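Local coordinates for protein homoprotocatechuate 2,3-dioxygenase (Brevibacterium fuscum, PDB 4Z6M) that probably opens the aromatic ring of homoprotocatechuate with molecular oxygen at an iron(II) centre held by two histidines and one carboxylate, at residues 82-87 against 128-133; 153-158 against 198-203. The protein carries 1 engineered substitution. All blocks are in the same frame, centred on the assembly; numbering follows the deposited sequence.

Interaction 1: residues 82-87 against 128-133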
loop_
_atom_site.group_PDB
_atom_site.type_symbol
_atom_site.label_atom_id
_atom_site.label_comp_id
_atom_site.label_asym_id
_atom_site.label_seq_id
_atom_site.Cartn_x
_atom_site.Cartn_y
_atom_site.Cartn_z
ATOM N N ARG A 82 1.640 -29.436 19.889
ATOM C CA ARG A 82 0.316 -29.760 19.328
ATOM C C ARG A 82 -0.674 -30.262 20.369
ATOM O O ARG A 82 -1.858 -29.971 20.265
ATOM C CB ARG A 82 0.434 -30.783 18.211
ATOM C CG ARG A 82 -0.900 -31.062 17.517
ATOM C CD ARG A 82 -0.751 -31.892 16.261
ATOM N NE ARG A 82 -0.085 -31.121 15.219
ATOM C CZ ARG A 82 -0.685 -30.197 14.463
ATOM N NH1 ARG A 82 -1.989 -29.960 14.570
ATOM N NH2 ARG A 82 0.020 -29.543 13.548
ATOM N N THR A 83 -0.195 -31.011 21.364
ATOM C CA THR A 83 -1.087 -31.666 22.333
ATOM C C THR A 83 -0.453 -31.597 23.715
ATOM O O THR A 83 0.772 -31.431 23.845
ATOM C CB THR A 83 -1.322 -33.157 22.012
ATOM O OG1 THR A 83 -0.104 -33.881 22.180
ATOM C CG2 THR A 83 -1.820 -33.366 20.611
ATOM N N PRO A 84 -1.262 -31.807 24.767
ATOM C CA PRO A 84 -0.677 -31.876 26.090
ATOM C C PRO A 84 0.433 -32.929 26.212
ATOM O O PRO A 84 1.436 -32.700 26.885
ATOM C CB PRO A 84 -1.874 -32.223 26.975
ATOM C CG PRO A 84 -3.048 -31.638 26.263
ATOM C CD PRO A 84 -2.737 -31.795 24.808
ATOM N N GLU A 85 0.255 -34.056 25.535
ATOM C CA GLU A 85 1.192 -35.173 25.570
ATOM C C GLU A 85 2.550 -34.811 24.947
ATOM O O GLU A 85 3.577 -35.407 25.274
ATOM C CB GLU A 85 0.560 -36.371 24.848
ATOM C CG GLU A 85 -0.648 -36.976 25.579
ATOM C CD GLU A 85 -1.990 -36.227 25.450
ATOM O OE1 GLU A 85 -2.887 -36.536 26.280
ATOM O OE2 GLU A 85 -2.179 -35.360 24.553
ATOM N N ASP A 86 2.568 -33.800 24.071
ATOM C CA ASP A 86 3.832 -33.330 23.515
ATOM C C ASP A 86 4.708 -32.636 24.547
ATOM O O ASP A 86 5.921 -32.569 24.362
ATOM C CB ASP A 86 3.604 -32.424 22.303
ATOM C CG ASP A 86 3.181 -33.204 21.083
ATOM O OD1 ASP A 86 4.016 -33.985 20.574
ATOM O OD2 ASP A 86 2.035 -33.020 20.627
ATOM N N VAL A 87 4.127 -32.139 25.636
ATOM C CA VAL A 87 4.963 -31.597 26.714
ATOM C C VAL A 87 5.734 -32.734 27.404
ATOM O O VAL A 87 6.939 -32.590 27.665
ATOM C CB VAL A 87 4.155 -30.727 27.702
ATOM C CG1 VAL A 87 5.060 -30.111 28.761
ATOM C CG2 VAL A 87 3.395 -29.632 26.942
ATOM N N PHE A 128 8.369 -25.299 26.149
ATOM C CA PHE A 128 7.347 -26.006 25.399
ATOM C C PHE A 128 6.094 -26.076 26.247
ATOM O O PHE A 128 6.137 -26.444 27.432
ATOM C CB PHE A 128 7.824 -27.405 25.061
ATOM C CG PHE A 128 9.082 -27.411 24.251
ATOM C CD1 PHE A 128 9.021 -27.280 22.875
ATOM C CD2 PHE A 128 10.325 -27.430 24.872
ATOM C CE1 PHE A 128 10.175 -27.221 22.117
ATOM C CE2 PHE A 128 11.486 -27.378 24.121
ATOM C CZ PHE A 128 11.409 -27.279 22.743
ATOM N N PHE A 129 4.972 -25.724 25.635
ATOM C CA PHE A 129 3.675 -25.745 26.334
ATOM C C PHE A 129 2.585 -26.028 25.304
ATOM O O PHE A 129 2.773 -25.725 24.113
ATOM C CB PHE A 129 3.402 -24.413 27.041
ATOM C CG PHE A 129 3.053 -23.297 26.090
ATOM C CD1 PHE A 129 4.051 -22.545 25.506
ATOM C CD2 PHE A 129 1.727 -23.073 25.709
ATOM C CE1 PHE A 129 3.738 -21.569 24.570
ATOM C CE2 PHE A 129 1.414 -22.087 24.783
ATOM C CZ PHE A 129 2.416 -21.338 24.219
ATOM N N PHE A 130 1.469 -26.589 25.770
ATOM C CA PHE A 130 0.219 -26.622 25.002
ATOM C C PHE A 130 -0.840 -25.685 25.609
ATOM O O PHE A 130 -1.384 -24.814 24.910
ATOM C CB PHE A 130 -0.350 -28.037 24.898
ATOM C CG PHE A 130 -1.719 -28.056 24.306
ATOM C CD1 PHE A 130 -1.885 -27.942 22.942
ATOM C CD2 PHE A 130 -2.839 -28.073 25.127
ATOM C CE1 PHE A 130 -3.151 -27.896 22.400
ATOM C CE2 PHE A 130 -4.103 -28.047 24.595
ATOM C CZ PHE A 130 -4.261 -27.949 23.231
ATOM N N GLU A 131 -1.125 -25.843 26.905
ATOM C CA GLU A 131 -2.214 -25.105 27.549
ATOM C C GLU A 131 -1.920 -23.610 27.618
ATOM O O GLU A 131 -0.866 -23.192 28.068
ATOM C CB GLU A 131 -2.456 -25.613 28.985
ATOM C CG GLU A 131 -2.799 -27.097 29.114
ATOM C CD GLU A 131 -2.869 -27.623 30.548
ATOM O OE1 GLU A 131 -2.311 -27.025 31.532
ATOM O OE2 GLU A 131 -3.510 -28.695 30.669
ATOM N N THR A 132 -2.894 -22.808 27.177
ATOM C CA THR A 132 -2.803 -21.363 27.263
ATOM C C THR A 132 -4.209 -20.760 27.336
ATOM O O THR A 132 -5.156 -21.287 26.739
ATOM C CB THR A 132 -1.976 -20.756 26.099
ATOM O OG1 THR A 132 -1.931 -19.321 26.226
ATOM C CG2 THR A 132 -2.544 -21.129 24.756
ATOM N N THR A 133 -4.339 -19.678 28.091
ATOM C CA THR A 133 -5.604 -18.980 28.224
ATOM C C THR A 133 -5.910 -18.237 26.925
ATOM O O THR A 133 -5.127 -17.409 26.487
ATOM C CB THR A 133 -5.516 -17.969 29.372
ATOM O OG1 THR A 133 -5.182 -18.676 30.562
ATOM C CG2 THR A 133 -6.831 -17.218 29.572
#

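Interaction 2: residues 153-158 against 198-203. Engineered in segment 198-203: Gln200 (natural residue His). With FE2 (Fe (II) ion), chain E.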
loop_
_atom_site.group_PDB
_atom_site.type_symbol
_atom_site.label_atom_id
_atom_site.label_comp_id
_atom_site.label_asym_id
_atom_site.label_seq_id
_atom_site.Cartn_x
_atom_site.Cartn_y
_atom_site.Cartn_z
ATOM N N LEU A 153 3.333 -12.686 15.931
ATOM C CA LEU A 153 4.710 -13.069 16.196
ATOM C C LEU A 153 5.182 -13.952 15.053
ATOM O O LEU A 153 4.510 -14.941 14.732
ATOM C CB LEU A 153 4.788 -13.857 17.499
ATOM C CG LEU A 153 6.196 -14.343 17.848
ATOM C CD1 LEU A 153 7.105 -13.180 18.164
ATOM C CD2 LEU A 153 6.135 -15.329 18.990
ATOM N N ASP A 154 6.341 -13.659 14.489
ATOM C CA ASP A 154 6.845 -14.493 13.394
ATOM C C ASP A 154 7.980 -15.456 13.731
ATOM O O ASP A 154 7.903 -16.636 13.342
ATOM C CB ASP A 154 7.251 -13.671 12.192
ATOM C CG ASP A 154 7.470 -14.561 10.971
ATOM O OD1 ASP A 154 6.471 -15.020 10.369
ATOM O OD2 ASP A 154 8.639 -14.866 10.667
ATOM N N HIS A 155 9.024 -15.002 14.424
ATOM C CA HIS A 155 10.146 -15.877 14.680
ATOM C C HIS A 155 11.089 -15.323 15.734
ATOM O O HIS A 155 11.008 -14.157 16.130
ATOM C CB HIS A 155 10.949 -16.144 13.378
ATOM C CG HIS A 155 11.612 -14.938 12.763
ATOM N ND1 HIS A 155 11.016 -14.183 11.778
ATOM C CD2 HIS A 155 12.856 -14.421 12.919
ATOM C CE1 HIS A 155 11.859 -13.244 11.376
ATOM N NE2 HIS A 155 12.985 -13.371 12.054
ATOM N N PHE A 156 12.006 -16.186 16.162
ATOM C CA PHE A 156 13.172 -15.824 16.934
ATOM C C PHE A 156 14.413 -15.968 16.078
ATOM O O PHE A 156 14.413 -16.679 15.071
ATOM C CB PHE A 156 13.336 -16.766 18.143
ATOM C CG PHE A 156 12.073 -16.965 18.957
ATOM C CD1 PHE A 156 11.371 -15.882 19.492
ATOM C CD2 PHE A 156 11.597 -18.248 19.196
ATOM C CE1 PHE A 156 10.250 -16.092 20.268
ATOM C CE2 PHE A 156 10.470 -18.453 19.968
ATOM C CZ PHE A 156 9.805 -17.378 20.486
ATOM N N ASN A 157 15.503 -15.343 16.516
ATOM C CA ASN A 157 16.799 -15.553 15.880
ATOM C C ASN A 157 17.865 -15.599 16.980
ATOM O O ASN A 157 17.919 -14.701 17.814
ATOM C CB ASN A 157 17.079 -14.449 14.855
ATOM C CG ASN A 157 18.338 -14.702 14.048
ATOM O OD1 ASN A 157 19.426 -14.841 14.597
ATOM N ND2 ASN A 157 18.186 -14.765 12.718
ATOM N N GLN A 158 18.644 -16.680 16.982
ATOM C CA GLN A 158 19.627 -17.020 18.026
ATOM C C GLN A 158 21.043 -16.877 17.496
ATOM O O GLN A 158 21.337 -17.337 16.392
ATOM C CB GLN A 158 19.410 -18.468 18.415
ATOM C CG GLN A 158 18.010 -18.781 18.902
ATOM C CD GLN A 158 17.763 -20.249 19.100
ATOM O OE1 GLN A 158 16.750 -20.795 18.692
ATOM N NE2 GLN A 158 18.709 -20.909 19.734
ATOM N N THR A 198 6.074 -21.017 7.250
ATOM C CA THR A 198 6.718 -19.794 6.800
ATOM C C THR A 198 8.226 -20.053 6.755
ATOM O O THR A 198 8.694 -21.155 7.021
ATOM C CB THR A 198 6.397 -18.604 7.729
ATOM O OG1 THR A 198 7.012 -18.803 9.003
ATOM C CG2 THR A 198 4.888 -18.405 7.914
ATOM N N VAL A 199 9.014 -19.056 6.406
ATOM C CA VAL A 199 10.449 -19.282 6.233
ATOM C C VAL A 199 11.125 -19.740 7.534
ATOM O O VAL A 199 12.082 -20.517 7.498
ATOM C CB VAL A 199 11.130 -18.068 5.610
ATOM C CG1 VAL A 199 12.636 -18.169 5.634
ATOM C CG2 VAL A 199 10.627 -17.922 4.177
ATOM N N GLN A 200 10.627 -19.266 8.682
ATOM C CA GLN A 200 11.310 -19.495 9.922
ATOM C C GLN A 200 10.366 -19.420 11.130
ATOM O O GLN A 200 9.436 -18.621 11.178
ATOM C CB GLN A 200 12.459 -18.496 10.071
ATOM C CG GLN A 200 11.987 -17.069 9.859
ATOM C CD GLN A 200 13.106 -16.082 9.818
ATOM O OE1 GLN A 200 14.052 -16.170 10.609
ATOM N NE2 GLN A 200 13.023 -15.120 8.901
ATOM N N ASP A 201 10.672 -20.274 12.110
ATOM C CA ASP A 201 10.244 -20.096 13.496
ATOM C C ASP A 201 11.396 -19.760 14.415
ATOM O O ASP A 201 11.229 -19.002 15.377
ATOM C CB ASP A 201 9.516 -21.335 14.023
ATOM C CG ASP A 201 8.103 -21.421 13.492
ATOM O OD1 ASP A 201 7.250 -20.589 13.966
ATOM O OD2 ASP A 201 7.846 -22.291 12.610
ATOM N N THR A 202 12.569 -20.326 14.110
ATOM C CA THR A 202 13.788 -19.835 14.698
ATOM C C THR A 202 14.865 -19.880 13.634
ATOM O O THR A 202 14.649 -20.374 12.526
ATOM C CB THR A 202 14.171 -20.546 16.018
ATOM O OG1 THR A 202 15.111 -19.711 16.708
ATOM C CG2 THR A 202 14.719 -21.944 15.776
ATOM N N ALA A 203 15.979 -19.259 13.947
ATOM C CA ALA A 203 17.054 -19.102 12.983
ATOM C C ALA A 203 18.336 -19.005 13.787
ATOM O O ALA A 203 18.320 -18.610 14.950
ATOM C CB ALA A 203 16.842 -17.867 12.117
HETATM FE FE FE2 E . 14.839 -12.348 11.399
HETATM O O HOH W 1 8.811 -16.812 8.771
HETATM O O HOH W 2 15.743 -14.301 11.230
HETATM O O HOH W 3 14.163 -12.324 9.350
HETATM O O HOH W 4 16.709 -11.565 10.518
#

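Interaction 1: residues 82-87 against 128-133
At chi1 171°, Phe130 CG stands opposite the backbone N, and this swings its ring alongside Pro84 and the peptides before it. Val87 places CG1 anti to the backbone N (chi1 -177°), which leaves CG2 beside N and facing the other segment. Pro84 CD lies over one face of the Phe130 ring, 4.0 Å from the centroid, a CH-pi contact shifted toward the rim. The two side chains lie side by side and point the same way. Pro84 CG also touches this ring, 3.7 Å from Phe130 CD2. At another part of the ring, Arg82 O comes obliquely to 3.2 Å from Phe130 CE1. Val87 CG2 packs on the other backbone, 3.8 Å from Phe130 N. The start of the helix is fixed within its own segment. Thr83 OG1 accepts from Asp86 N at 3.3 Å and donates to Asp86 OD2 at 2.8 Å, from above the carboxylate plane. Thr83 N gives a weak bond back to Asp86 OD2, which completes the box. Asp86 OD1 takes the backbone N of Asp14, and Arg82 NE makes a salt bridge to Asp14. Arg80 makes a cation-pi contact with Phe130, and Pro278 of a second subunit packs on Phe130 and Arg82. The contact joins the capping-box N-terminus of helix 84-96 to the end of strand 125-129 and the loop residue Phe130 that follows it, in a glyoxalase/dioxygenase superfamily fold.

Interaction 2: residues 153-158 against 198-203
Stacking joins His155 to Gln200, an engineered residue that replaces the natural histidine. The Gln200 amide lies over the His155 ring, its plane only 9° from the ring plane and CD 3.3 Å above that plane, over the ring centre. The Gln200 chain is extended beyond CG, and CG adds a CH-pi contact on this face. In the metal bonds, His155 NE2 binds iron at 2.2 Å; His214, Glu267 and three waters complete the site. Two of those waters tie Gln200 to it. Water 2 donates to Gln200 OE1 at 2.6 Å and accepts from Asn157 ND2, while water 3 accepts from Gln200 NE2. Asn157 OD1 hydrogen-bonds Thr205 OG1. Among the other hydrogen bonds, His155 ND1 donates in its ring plane to the anti lone pair of Asp154 OD2 at 2.7 Å. This fixes the ring's rotation and may make NE2 a stronger electron donor to iron. Water 1 links Asp154 OD2 to Gln200 N and to Thr198 OG1, which also bonds Lys196 NZ. Phe156 N bonds Asp201 O and Gln158 N bonds Ala203 O. Thr202 OG1 donates to Gln158 OE1 at 2.8 Å, and Tyr126 OH also bonds this oxygen. Strand 152-160 runs parallel to 202-206 and antiparallel to 211-218; Asp154 and His155 form a classic bulge against Ala216. Strand 188-194 flanks 202-206, and Trp192 touches Gln200 and Ala203.

Overall arrangement
The two interactions follow one another along the chain: interaction 1 is complete before interaction 2 begins. Their centres are 19 Å apart, and their nearest atoms are about 8 Å apart without touching. Strand 125-129, used by interaction 1, is the strand just before 152-160, used by interaction 2. Interaction 1 sits at the end of a strand of one mixed sheet, and interaction 2 lies in the other. The two sheets are built largely from the two glyoxalase-superfamily regions. The centre of interaction 2 lies about 5 Å from the chain centre, and this contact contains the iron ligand His155. The centre of interaction 1 is about 21 Å from the chain centre, away from the iron, and the contact reaches a second subunit.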